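PDB 3AII: glutamate--tRNA ligase from Methanothermobacter thermautotrophicus, which probably activates glutamate with ATP and transfers it to tRNA, and is a non-discriminating enzyme of the class I aminoacyl-tRNA synthetase family. Local coordinates for residues R361-A367 with Y390-I396; R115-L119 with Y320-K324; N437-E441 with I516-A520. All coordinates share one frame; numbering follows the deposited sequence.

Interaction 1. Residues R361-A367 with Y390-I396; sequences RGIRPEA and YGLNRSI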
ATOM      1  N   ARG A 361       0.154   6.849  -9.870  1.00 17.18           N
ATOM      2  CA  ARG A 361       1.135   7.927 -10.002  1.00 17.23           C
ATOM      3  C   ARG A 361       2.392   7.513 -10.776  1.00 21.22           C
ATOM      4  O   ARG A 361       3.247   8.351 -11.075  1.00 20.65           O
ATOM      5  CB  ARG A 361       1.530   8.429  -8.606  1.00 16.86           C
ATOM      6  CG  ARG A 361       0.411   9.174  -7.911  1.00 19.26           C
ATOM      7  CD  ARG A 361       0.733   9.409  -6.447  1.00 19.02           C
ATOM      8  NE  ARG A 361       2.050   9.995  -6.262  1.00 19.85           N
ATOM      9  CZ  ARG A 361       2.724   9.971  -5.118  1.00 19.14           C
ATOM     10  NH1 ARG A 361       2.208   9.363  -4.043  1.00 23.81           N
ATOM     11  NH2 ARG A 361       3.913  10.542  -5.043  1.00 20.82           N
ATOM     12  N   GLY A 362       2.511   6.226 -11.082  1.00 15.42           N
ATOM     13  CA  GLY A 362       3.672   5.720 -11.800  1.00 15.33           C
ATOM     14  C   GLY A 362       4.777   5.172 -10.914  1.00 19.08           C
ATOM     15  O   GLY A 362       5.913   4.986 -11.366  1.00 19.86           O
ATOM     16  N   ILE A 363       4.462   4.905  -9.651  1.00 15.22           N
ATOM     17  CA  ILE A 363       5.405   4.167  -8.813  1.00 15.44           C
ATOM     18  C   ILE A 363       5.399   2.690  -9.227  1.00 16.77           C
ATOM     19  O   ILE A 363       4.341   2.057  -9.286  1.00 19.88           O
ATOM     20  CB  ILE A 363       5.043   4.265  -7.325  1.00 20.78           C
ATOM     21  CG1 ILE A 363       4.937   5.731  -6.883  1.00 24.46           C
ATOM     22  CG2 ILE A 363       6.053   3.484  -6.491  1.00 21.07           C
ATOM     23  CD1 ILE A 363       6.198   6.531  -7.079  1.00 26.41           C
ATOM     24  N   ARG A 364       6.576   2.134  -9.495  1.00 16.06           N
ATOM     25  CA  ARG A 364       6.720   0.750  -9.972  0.54 21.73           C
ATOM     26  C   ARG A 364       6.681  -0.274  -8.838  1.00 17.23           C
ATOM     27  O   ARG A 364       7.256  -0.044  -7.768  1.00 18.97           O
ATOM     28  CB  ARG A 364       8.056   0.588 -10.705  0.54 20.37           C
ATOM     29  CG  ARG A 364       8.194   1.389 -11.989  0.54 20.86           C
ATOM     30  CD  ARG A 364       7.667   0.613 -13.188  0.54 30.70           C
ATOM     31  NE  ARG A 364       8.136   1.193 -14.442  0.54 38.41           N
ATOM     32  CZ  ARG A 364       9.013   0.614 -15.257  0.54 19.78           C
ATOM     33  NH1 ARG A 364       9.376   1.223 -16.374  0.54 49.23           N
ATOM     34  NH2 ARG A 364       9.509  -0.581 -14.966  0.54 28.58           N
ATOM     35  N   PRO A 365       6.047  -1.430  -9.071  1.00 18.28           N
ATOM     36  CA  PRO A 365       6.014  -2.415  -7.990  1.00 18.52           C
ATOM     37  C   PRO A 365       7.413  -2.934  -7.665  1.00 19.71           C
ATOM     38  O   PRO A 365       7.664  -3.308  -6.519  1.00 21.85           O
ATOM     39  CB  PRO A 365       5.115  -3.532  -8.544  1.00 22.39           C
ATOM     40  CG  PRO A 365       5.099  -3.332 -10.031  1.00 20.78           C
ATOM     41  CD  PRO A 365       5.274  -1.845 -10.251  1.00 18.49           C
ATOM     42  N   GLU A 366       8.306  -2.938  -8.652  1.00 20.66           N
ATOM     43  CA  GLU A 366       9.693  -3.360  -8.475  0.54 25.35           C
ATOM     44  C   GLU A 366      10.413  -2.493  -7.445  1.00 20.30           C
ATOM     45  O   GLU A 366      11.295  -2.963  -6.716  1.00 23.06           O
ATOM     46  CB  GLU A 366      10.433  -3.289  -9.816  0.54 27.23           C
ATOM     47  CG  GLU A 366      10.017  -4.349 -10.844  0.54 33.66           C
ATOM     48  CD  GLU A 366       8.659  -4.093 -11.498  0.54 38.73           C
ATOM     49  OE1 GLU A 366       8.218  -2.923 -11.589  0.54 13.11           O
ATOM     50  OE2 GLU A 366       8.032  -5.081 -11.941  0.54 50.64           O
ATOM     51  N   ALA A 367      10.054  -1.206  -7.419  1.00 21.47           N
ATOM     52  CA  ALA A 367      10.636  -0.269  -6.456  1.00 18.20           C
ATOM     53  C   ALA A 367      10.219  -0.658  -5.039  1.00 22.22           C
ATOM     54  O   ALA A 367      11.028  -0.635  -4.108  1.00 22.29           O
ATOM     55  CB  ALA A 367      10.201   1.167  -6.758  1.00 18.56           C
ATOM     56  N   TYR A 390      10.833   6.994  -3.600  1.00 18.86           N
ATOM     57  CA  TYR A 390      10.988   7.786  -4.817  1.00 20.69           C
ATOM     58  C   TYR A 390      12.378   7.592  -5.412  1.00 24.22           C
ATOM     59  O   TYR A 390      12.540   7.537  -6.633  1.00 21.14           O
ATOM     60  CB  TYR A 390      10.750   9.275  -4.546  1.00 22.01           C
ATOM     61  CG  TYR A 390       9.354   9.616  -4.062  1.00 18.49           C
ATOM     62  CD1 TYR A 390       8.278   8.783  -4.333  1.00 20.01           C
ATOM     63  CD2 TYR A 390       9.110  10.795  -3.366  1.00 28.37           C
ATOM     64  CE1 TYR A 390       7.005   9.093  -3.898  1.00 27.75           C
ATOM     65  CE2 TYR A 390       7.834  11.116  -2.931  1.00 27.34           C
ATOM     66  CZ  TYR A 390       6.787  10.262  -3.201  1.00 33.61           C
ATOM     67  OH  TYR A 390       5.517  10.574  -2.782  1.00 29.35           O
ATOM     68  N   GLY A 391      13.380   7.504  -4.545  1.00 20.35           N
ATOM     69  CA  GLY A 391      14.742   7.276  -4.983  1.00 20.16           C
ATOM     70  C   GLY A 391      14.898   5.993  -5.779  1.00 23.06           C
ATOM     71  O   GLY A 391      15.576   5.967  -6.809  1.00 24.35           O
ATOM     72  N   LEU A 392      14.267   4.923  -5.304  1.00 20.03           N
ATOM     73  CA  LEU A 392      14.327   3.646  -5.995  1.00 20.06           C
ATOM     74  C   LEU A 392      13.548   3.711  -7.299  1.00 18.56           C
ATOM     75  O   LEU A 392      13.974   3.168  -8.321  1.00 23.01           O
ATOM     76  CB  LEU A 392      13.757   2.536  -5.109  1.00 23.01           C
ATOM     77  CG  LEU A 392      14.632   2.144  -3.920  1.00 25.14           C
ATOM     78  CD1 LEU A 392      13.850   1.217  -3.004  1.00 22.80           C
ATOM     79  CD2 LEU A 392      15.914   1.483  -4.403  1.00 36.19           C
ATOM     80  N   ASN A 393      12.395   4.363  -7.251  1.00 18.82           N
ATOM     81  CA  ASN A 393      11.575   4.495  -8.447  1.00 15.03           C
ATOM     82  C   ASN A 393      12.262   5.343  -9.508  1.00 19.89           C
ATOM     83  O   ASN A 393      12.219   5.033 -10.706  1.00 20.81           O
ATOM     84  CB  ASN A 393      10.220   5.110  -8.107  1.00 16.38           C
ATOM     85  CG  ASN A 393       9.167   4.741  -9.114  1.00 21.58           C
ATOM     86  OD1 ASN A 393       8.928   3.554  -9.355  1.00 20.85           O
ATOM     87  ND2 ASN A 393       8.540   5.746  -9.728  1.00 16.06           N
ATOM     88  N   ARG A 394      12.891   6.425  -9.062  1.00 17.28           N
ATOM     89  CA  ARG A 394      13.607   7.322  -9.965  1.00 17.52           C
ATOM     90  C   ARG A 394      14.714   6.573 -10.717  1.00 19.98           C
ATOM     91  O   ARG A 394      14.882   6.747 -11.921  1.00 20.31           O
ATOM     92  CB  ARG A 394      14.181   8.500  -9.179  1.00 18.08           C
ATOM     93  CG  ARG A 394      14.937   9.518 -10.028  1.00 19.32           C
ATOM     94  CD  ARG A 394      15.427  10.688  -9.163  1.00 25.99           C
ATOM     95  NE  ARG A 394      14.319  11.333  -8.463  1.00 24.34           N
ATOM     96  CZ  ARG A 394      14.114  11.277  -7.147  1.00 22.29           C
ATOM     97  NH1 ARG A 394      13.060  11.894  -6.616  1.00 23.67           N
ATOM     98  NH2 ARG A 394      14.959  10.621  -6.358  1.00 25.34           N
ATOM     99  N   SER A 395      15.439   5.707 -10.012  1.00 21.21           N
ATOM    100  CA  SER A 395      16.481   4.909 -10.643  1.00 20.12           C
ATOM    101  C   SER A 395      15.939   4.063 -11.784  1.00 22.07           C
ATOM    102  O   SER A 395      16.619   3.857 -12.787  1.00 27.00           O
ATOM    103  CB  SER A 395      17.215   4.054  -9.613  1.00 28.18           C
ATOM    104  OG  SER A 395      17.894   4.906  -8.709  1.00 29.66           O
ATOM    105  N   ILE A 396      14.705   3.595 -11.639  1.00 20.39           N
ATOM    106  CA  ILE A 396      14.061   2.846 -12.708  1.00 17.61           C
ATOM    107  C   ILE A 396      13.578   3.766 -13.831  1.00 23.99           C
ATOM    108  O   ILE A 396      13.899   3.559 -14.997  1.00 24.37           O
ATOM    109  CB  ILE A 396      12.873   2.028 -12.187  1.00 21.58           C
ATOM    110  CG1 ILE A 396      13.351   1.000 -11.157  1.00 24.95           C
ATOM    111  CG2 ILE A 396      12.156   1.335 -13.352  1.00 26.91           C
ATOM    112  CD1 ILE A 396      12.215   0.304 -10.434  1.00 23.64           C
TER
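Asn393 uses both ends of its amide to clasp the turn that leads into helix 365-375. Its OD1 accepts the backbone N-H of Arg364, the N-cap residue, at 2.8 Å between Arg364 N and Asn393 OD1, in a nearly straight bond (172°). Its ND2 donates to Gly362 O at 3.2 Å, the acceptor lying close to the amide plane. With CG anti to the backbone N (chi1 -156°), the amide reaches out from helix 386-397 between these two backbone groups. Gly362, at positive phi, closes the preceding helix in a Schellman motif. At the beginning of the segment, Arg361 NH2 donates a hydrogen bond to Tyr390 OH at 2.8 Å, the oxygen lying in the guanidinium plane, while the guanidinium and phenol ring stand 76° apart.

Apolar contacts fill in around these bonds. Ile363 CD1 lies 4.1 Å from Tyr390 CD1 and also approaches the Asn393 amide. Ala367 CB touches both Leu392 CB and Ile396 CD1. In one of the two conformers of Arg364, Ile396 CG2 sits over a face of the guanidinium, which has its salt bridge with Glu400.

The start of helix 365-375 is thereby packed on helix 386-397, and strand 546-552 lies against the contact: Arg361 bonds to the carbonyls of Tyr550 and Ala551, and His552 meets both Asn393 ND2 and the Tyr390 ring.

Interaction 2. Residues R115-L119 with Y320-K324; sequences RAAIL and YGRLK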
ATOM      1  N   ARG A 115       4.907  -4.968   2.532  1.00 18.76           N
ATOM      2  CA  ARG A 115       6.057  -5.555   3.206  1.00 21.38           C
ATOM      3  C   ARG A 115       5.849  -7.026   3.613  1.00 20.88           C
ATOM      4  O   ARG A 115       6.679  -7.878   3.296  1.00 22.47           O
ATOM      5  CB  ARG A 115       6.440  -4.716   4.424  1.00 33.09           C
ATOM      6  CG  ARG A 115       7.755  -5.125   5.024  1.00 32.11           C
ATOM      7  CD  ARG A 115       8.193  -4.184   6.130  1.00 38.60           C
ATOM      8  NE  ARG A 115       9.422  -4.666   6.750  1.00 48.83           N
ATOM      9  CZ  ARG A 115       9.853  -4.289   7.947  1.00 45.72           C
ATOM     10  NH1 ARG A 115       9.149  -3.420   8.656  1.00 41.39           N
ATOM     11  NH2 ARG A 115      10.984  -4.784   8.432  1.00 43.45           N
ATOM     12  N   ALA A 116       4.757  -7.322   4.317  1.00 22.10           N
ATOM     13  CA  ALA A 116       4.464  -8.709   4.704  1.00 20.10           C
ATOM     14  C   ALA A 116       4.312  -9.601   3.479  1.00 16.70           C
ATOM     15  O   ALA A 116       4.781 -10.741   3.452  1.00 18.32           O
ATOM     16  CB  ALA A 116       3.203  -8.777   5.561  1.00 19.22           C
ATOM     17  N   ALA A 117       3.641  -9.082   2.461  1.00 21.11           N
ATOM     18  CA  ALA A 117       3.393  -9.869   1.256  1.00 16.24           C
ATOM     19  C   ALA A 117       4.697 -10.197   0.542  1.00 16.76           C
ATOM     20  O   ALA A 117       4.957 -11.343   0.174  1.00 20.44           O
ATOM     21  CB  ALA A 117       2.459  -9.121   0.327  1.00 16.12           C
ATOM     22  N   ILE A 118       5.524  -9.174   0.365  1.00 18.87           N
ATOM     23  CA  ILE A 118       6.804  -9.348  -0.317  1.00 19.82           C
ATOM     24  C   ILE A 118       7.737 -10.289   0.451  1.00 14.87           C
ATOM     25  O   ILE A 118       8.312 -11.206  -0.127  1.00 19.52           O
ATOM     26  CB  ILE A 118       7.479  -7.989  -0.559  1.00 20.32           C
ATOM     27  CG1 ILE A 118       6.703  -7.205  -1.622  1.00 24.12           C
ATOM     28  CG2 ILE A 118       8.934  -8.183  -1.002  1.00 21.12           C
ATOM     29  CD1 ILE A 118       6.897  -5.729  -1.542  1.00 29.74           C
ATOM     30  N   LEU A 119       7.877 -10.074   1.755  1.00 20.15           N
ATOM     31  CA  LEU A 119       8.799 -10.892   2.530  1.00 18.85           C
ATOM     32  C   LEU A 119       8.375 -12.358   2.519  1.00 18.52           C
ATOM     33  O   LEU A 119       9.188 -13.254   2.309  1.00 20.50           O
ATOM     34  CB  LEU A 119       8.928 -10.364   3.965  1.00 19.61           C
ATOM     35  CG  LEU A 119       9.612  -9.003   4.051  1.00 25.12           C
ATOM     36  CD1 LEU A 119       9.553  -8.448   5.467  1.00 33.47           C
ATOM     37  CD2 LEU A 119      11.048  -9.118   3.562  1.00 31.17           C
ATOM     38  N   TYR A 320       9.376  -8.830  12.860  1.00 32.14           N
ATOM     39  CA  TYR A 320      10.283  -7.772  12.428  1.00 29.13           C
ATOM     40  C   TYR A 320       9.778  -6.389  12.824  1.00 45.52           C
ATOM     41  O   TYR A 320       8.588  -6.196  13.092  1.00 35.64           O
ATOM     42  CB  TYR A 320      10.540  -7.855  10.921  1.00 34.83           C
ATOM     43  CG  TYR A 320       9.293  -7.862  10.069  1.00 30.02           C
ATOM     44  CD1 TYR A 320       8.854  -9.034   9.459  1.00 40.59           C
ATOM     45  CD2 TYR A 320       8.557  -6.703   9.866  1.00 34.73           C
ATOM     46  CE1 TYR A 320       7.720  -9.044   8.665  1.00 29.85           C
ATOM     47  CE2 TYR A 320       7.417  -6.704   9.081  1.00 36.03           C
ATOM     48  CZ  TYR A 320       7.005  -7.880   8.484  1.00 43.47           C
ATOM     49  OH  TYR A 320       5.877  -7.886   7.702  1.00 39.77           O
ATOM     50  N   GLY A 321      10.693  -5.426  12.856  1.00 41.11           N
ATOM     51  CA  GLY A 321      10.385  -4.098  13.351  1.00 37.15           C
ATOM     52  C   GLY A 321       9.376  -3.327  12.529  1.00 50.81           C
ATOM     53  O   GLY A 321       9.108  -3.660  11.376  1.00 47.22           O
ATOM     54  N   ARG A 322       8.818  -2.282  13.132  1.00 45.89           N
ATOM     55  CA  ARG A 322       7.850  -1.439  12.449  1.00 49.50           C
ATOM     56  C   ARG A 322       8.516  -0.581  11.383  1.00 56.41           C
ATOM     57  O   ARG A 322       9.716  -0.306  11.444  1.00 51.44           O
ATOM     58  CB  ARG A 322       7.108  -0.550  13.448  1.00 62.52           C
ATOM     59  CG  ARG A 322       6.286  -1.321  14.463  1.00 66.31           C
ATOM     60  CD  ARG A 322       5.430  -0.396  15.310  1.00 82.48           C
ATOM     61  NE  ARG A 322       4.527  -1.143  16.179  1.00 93.77           N
ATOM     62  CZ  ARG A 322       3.591  -0.586  16.940  1.00100.34           C
ATOM     63  NH1 ARG A 322       3.432   0.731  16.941  1.00 96.93           N
ATOM     64  NH2 ARG A 322       2.813  -1.345  17.700  1.00 81.30           N
ATOM     65  N   LEU A 323       7.725  -0.168  10.402  1.00 58.85           N
ATOM     66  CA  LEU A 323       8.193   0.723   9.361  1.00 62.64           C
ATOM     67  C   LEU A 323       7.320   1.968   9.387  1.00 69.79           C
ATOM     68  O   LEU A 323       6.100   1.877   9.266  1.00 72.62           O
ATOM     69  CB  LEU A 323       8.094   0.039   7.999  1.00 51.17           C
ATOM     70  CG  LEU A 323       8.994   0.607   6.909  1.00 47.68           C
ATOM     71  CD1 LEU A 323      10.445   0.362   7.275  1.00 56.50           C
ATOM     72  CD2 LEU A 323       8.668  -0.014   5.563  1.00 54.87           C
ATOM     73  N   LYS A 324       7.942   3.129   9.556  1.00 73.73           N
ATOM     74  CA  LYS A 324       7.194   4.375   9.673  1.00 78.38           C
ATOM     75  C   LYS A 324       7.877   5.519   8.930  1.00 75.21           C
ATOM     76  O   LYS A 324       9.104   5.619   8.921  1.00 71.84           O
ATOM     77  CB  LYS A 324       6.999   4.739  11.147  1.00 95.64           C
ATOM     78  CG  LYS A 324       6.249   3.682  11.948  1.00 98.32           C
ATOM     79  CD  LYS A 324       6.183   4.033  13.426  1.00 89.81           C
ATOM     80  CE  LYS A 324       5.378   2.997  14.196  1.00 84.10           C
ATOM     81  NZ  LYS A 324       5.272   3.332  15.643  1.00 96.73           N
TER
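Arg115 and Tyr320 run antiparallel and overlap at their ends, Tyr320 bringing CD2 over one face of the Arg115 guanidinium with the two planes 39° apart. The approach is therefore tilted rather than a parallel stack: Tyr320 CD2 stands over the centre of the guanidinium, 3.3 Å from Arg115 CZ. Arg115 reaches this position as a fully extended chain, CG anti to the backbone N (chi1 -170°). Beyond the ring, Arg115 NH1 donates to Gly321 O at 2.7 Å; the bond is bent (135°), and the oxygen lies out of the guanidinium plane. Arg115 NH2 bonds to Gly376 O, giving the buried charge a second carbonyl, while Leu323 CB packs against NH1.

Leu119 and Tyr320 approach head-on, and Leu119 CD1 sits over a face of the ring, 4.1 Å from its centroid, in a CH-pi contact. The phenol oxygen lies against the helix backbone, with Tyr320 OH 3.4 Å from Ala116 CA.

Helix 111-126, which starts within the predicted HIGH motif, is thus tied to the loop following strand 316-318. Both elements belong to the catalytic domain, whose Rossmann-type nucleotide-binding fold is characteristic of class I aminoacyl-tRNA synthetases.

Interaction 3. Residues N437-E441 with I516-A520; sequences NRVLE and IEADA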
ATOM      1  N   ASN A 437      14.274  11.943 -31.761  1.00 13.82           N
ATOM      2  CA  ASN A 437      14.313  13.283 -31.172  1.00 14.49           C
ATOM      3  C   ASN A 437      12.997  14.011 -31.360  1.00 14.82           C
ATOM      4  O   ASN A 437      12.387  13.927 -32.428  1.00 17.28           O
ATOM      5  CB  ASN A 437      15.411  14.117 -31.819  1.00 15.56           C
ATOM      6  CG  ASN A 437      16.799  13.607 -31.504  1.00 16.75           C
ATOM      7  OD1 ASN A 437      16.991  12.867 -30.556  1.00 18.88           O
ATOM      8  ND2 ASN A 437      17.782  14.015 -32.312  1.00 23.92           N
ATOM      9  N   ARG A 438      12.569  14.748 -30.335  1.00 13.79           N
ATOM     10  CA  ARG A 438      11.515  15.744 -30.547  1.00 14.27           C
ATOM     11  C   ARG A 438      12.053  16.893 -31.390  1.00 13.61           C
ATOM     12  O   ARG A 438      13.235  17.234 -31.314  1.00 13.55           O
ATOM     13  CB  ARG A 438      11.014  16.308 -29.212  1.00 11.08           C
ATOM     14  CG  ARG A 438      10.524  15.288 -28.213  1.00 11.83           C
ATOM     15  CD  ARG A 438      11.375  15.298 -26.945  1.00 15.97           C
ATOM     16  NE  ARG A 438      11.164  16.533 -26.178  1.00 16.31           N
ATOM     17  CZ  ARG A 438      11.874  16.861 -25.107  1.00 16.51           C
ATOM     18  NH1 ARG A 438      11.593  17.973 -24.441  1.00 16.13           N
ATOM     19  NH2 ARG A 438      12.869  16.080 -24.709  1.00 12.72           N
ATOM     20  N   VAL A 439      11.185  17.487 -32.205  1.00 12.73           N
ATOM     21  CA  VAL A 439      11.532  18.651 -33.002  1.00 15.00           C
ATOM     22  C   VAL A 439      10.598  19.749 -32.593  1.00 22.69           C
ATOM     23  O   VAL A 439       9.376  19.621 -32.711  1.00 20.44           O
ATOM     24  CB  VAL A 439      11.392  18.381 -34.508  1.00 13.48           C
ATOM     25  CG1 VAL A 439      11.821  19.601 -35.316  1.00 16.33           C
ATOM     26  CG2 VAL A 439      12.235  17.160 -34.873  1.00 14.07           C
ATOM     27  N   LEU A 440      11.181  20.815 -32.076  1.00 16.50           N
ATOM     28  CA  LEU A 440      10.416  21.958 -31.596  1.00 17.80           C
ATOM     29  C   LEU A 440      10.716  23.141 -32.486  1.00 19.42           C
ATOM     30  O   LEU A 440      11.878  23.490 -32.693  1.00 21.89           O
ATOM     31  CB  LEU A 440      10.824  22.301 -30.171  1.00 15.20           C
ATOM     32  CG  LEU A 440      10.588  21.196 -29.140  1.00 21.56           C
ATOM     33  CD1 LEU A 440      10.905  21.668 -27.741  1.00 26.05           C
ATOM     34  CD2 LEU A 440       9.155  20.744 -29.213  1.00 24.07           C
ATOM     35  N   GLU A 441       9.666  23.754 -33.014  1.00 15.98           N
ATOM     36  CA  GLU A 441       9.828  24.857 -33.936  1.00 17.05           C
ATOM     37  C   GLU A 441       9.591  26.189 -33.219  1.00 19.56           C
ATOM     38  O   GLU A 441       8.453  26.550 -32.915  1.00 20.37           O
ATOM     39  CB  GLU A 441       8.862  24.712 -35.112  1.00 21.09           C
ATOM     40  CG  GLU A 441       8.983  23.402 -35.878  1.00 27.87           C
ATOM     41  CD  GLU A 441      10.109  23.395 -36.896  1.00 28.77           C
ATOM     42  OE1 GLU A 441      10.889  24.386 -36.958  1.00 25.08           O
ATOM     43  OE2 GLU A 441      10.202  22.391 -37.646  1.00 24.24           O
ATOM     44  N   ILE A 516       1.827  21.507 -22.783  1.00 17.82           N
ATOM     45  CA  ILE A 516       2.869  20.521 -23.037  1.00 13.47           C
ATOM     46  C   ILE A 516       3.178  20.518 -24.534  1.00 15.28           C
ATOM     47  O   ILE A 516       2.347  20.892 -25.356  1.00 16.10           O
ATOM     48  CB  ILE A 516       2.429  19.115 -22.506  1.00 17.37           C
ATOM     49  CG1 ILE A 516       3.599  18.120 -22.492  1.00 16.76           C
ATOM     50  CG2 ILE A 516       1.210  18.583 -23.293  1.00 16.03           C
ATOM     51  CD1 ILE A 516       3.330  16.852 -21.661  1.00 14.74           C
ATOM     52  N   GLU A 517       4.390  20.122 -24.892  1.00 15.90           N
ATOM     53  CA  GLU A 517       4.771  20.125 -26.293  1.00 16.48           C
ATOM     54  C   GLU A 517       3.967  19.116 -27.133  1.00 15.95           C
ATOM     55  O   GLU A 517       3.457  18.125 -26.614  1.00 18.43           O
ATOM     56  CB  GLU A 517       6.273  19.893 -26.428  1.00 18.09           C
ATOM     57  CG  GLU A 517       6.697  18.473 -26.143  1.00 15.73           C
ATOM     58  CD  GLU A 517       8.201  18.330 -26.212  1.00 20.18           C
ATOM     59  OE1 GLU A 517       8.720  17.948 -27.283  1.00 18.30           O
ATOM     60  OE2 GLU A 517       8.857  18.616 -25.194  1.00 18.15           O
ATOM     61  N   ALA A 518       3.860  19.415 -28.431  1.00 18.03           N
ATOM     62  CA  ALA A 518       3.035  18.653 -29.369  1.00 25.72           C
ATOM     63  C   ALA A 518       3.243  17.148 -29.344  1.00 23.88           C
ATOM     64  O   ALA A 518       2.281  16.382 -29.451  1.00 20.77           O
ATOM     65  CB  ALA A 518       3.241  19.183 -30.796  1.00 28.11           C
ATOM     66  N   ASP A 519       4.487  16.700 -29.206  1.00 27.34           N
ATOM     67  CA  ASP A 519       4.758  15.261 -29.231  1.00 22.44           C
ATOM     68  C   ASP A 519       4.106  14.439 -28.119  1.00 21.00           C
ATOM     69  O   ASP A 519       3.925  13.230 -28.254  1.00 22.21           O
ATOM     70  CB  ASP A 519       6.262  14.998 -29.248  1.00 24.15           C
ATOM     71  CG  ASP A 519       6.851  15.106 -30.632  1.00 23.03           C
ATOM     72  OD1 ASP A 519       6.152  14.752 -31.611  1.00 24.22           O
ATOM     73  OD2 ASP A 519       8.016  15.549 -30.743  1.00 26.34           O
ATOM     74  N   ALA A 520       3.764  15.085 -27.012  1.00 18.80           N
ATOM     75  CA  ALA A 520       3.093  14.419 -25.920  1.00 24.02           C
ATOM     76  C   ALA A 520       1.808  13.742 -26.396  1.00 16.84           C
ATOM     77  O   ALA A 520       1.362  12.779 -25.797  1.00 21.09           O
ATOM     78  CB  ALA A 520       2.804  15.414 -24.795  1.00 20.87           C
TER
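Arg438 and Glu517 form a side-on, two-pronged salt bridge within the beta-barrel anticodon-binding domains known from GlnRS-like class I synthetases. It joins strand 437-442, half of a two-stranded antiparallel sheet, to the turn that follows strand 511-516. Arg438 NE donates to Glu517 OE1 at 3.0 Å in a nearly straight bond, and Arg438 NH1 to Glu517 OE2 at 2.9 Å. The two flat groups are not coplanar. Their planes stand 45° apart, with OE1 in the guanidinium plane but NE well out of the carboxylate plane, on its syn side; NH1 meets the syn lone pair of OE2.

The arginine does the bending. Arg438 folds at its second and third torsions, chi2 resting at an unusual 117°, which brings the guanidinium back beside the carboxylate. Glu517 has CG between its backbone N and carbonyl carbon (chi1 73°) and then runs extended, crossing the arginine at about a right angle. OE2 also accepts the backbone N-H of Phe405, so this buried oxygen has two donors, and the Phe405 ring makes a cation-pi contact with Arg438. The arginine's remaining nitrogen, NH2, is taken by Glu532 and the carbonyl of Pro427. Replacing Arg438 by an alanine removes the guanidinium and would probably leave the carboxylates of Glu517 and Glu532 without their shared positive partner and open a gap beside Phe405.

Asp519 faces the aliphatic root of the arginine rather than its charge, OD2 lying 3.5 Å from Arg438 CB. Two residues along the strand, the methyl Leu440 CD2 rests 3.4 Å from Glu517 OE1.

How the interactions relate
The three contacts follow one another along the elongated chain, from the catalytic domain to the anticodon-binding region. Interactions 2 and 1 are neighbours, their centres 18 Å and nearest atoms about 6 Å apart, and helix 365-375 joins them: its start is held in interaction 1, while its Met372 and Ile375 touch Arg115 of interaction 2. Interaction 2 lies closest in sequence to the predicted HIGH motif, residues 103-113. Strand 546-552 links the other pair: it packs on interaction 1 near His552, and its Met546 touches Ile516 and Ala520, within segment 516-520 though outside its contact with 437-441. The centres of interactions 1 and 3 are 26 Å apart, those of interactions 2 and 3 43 Å.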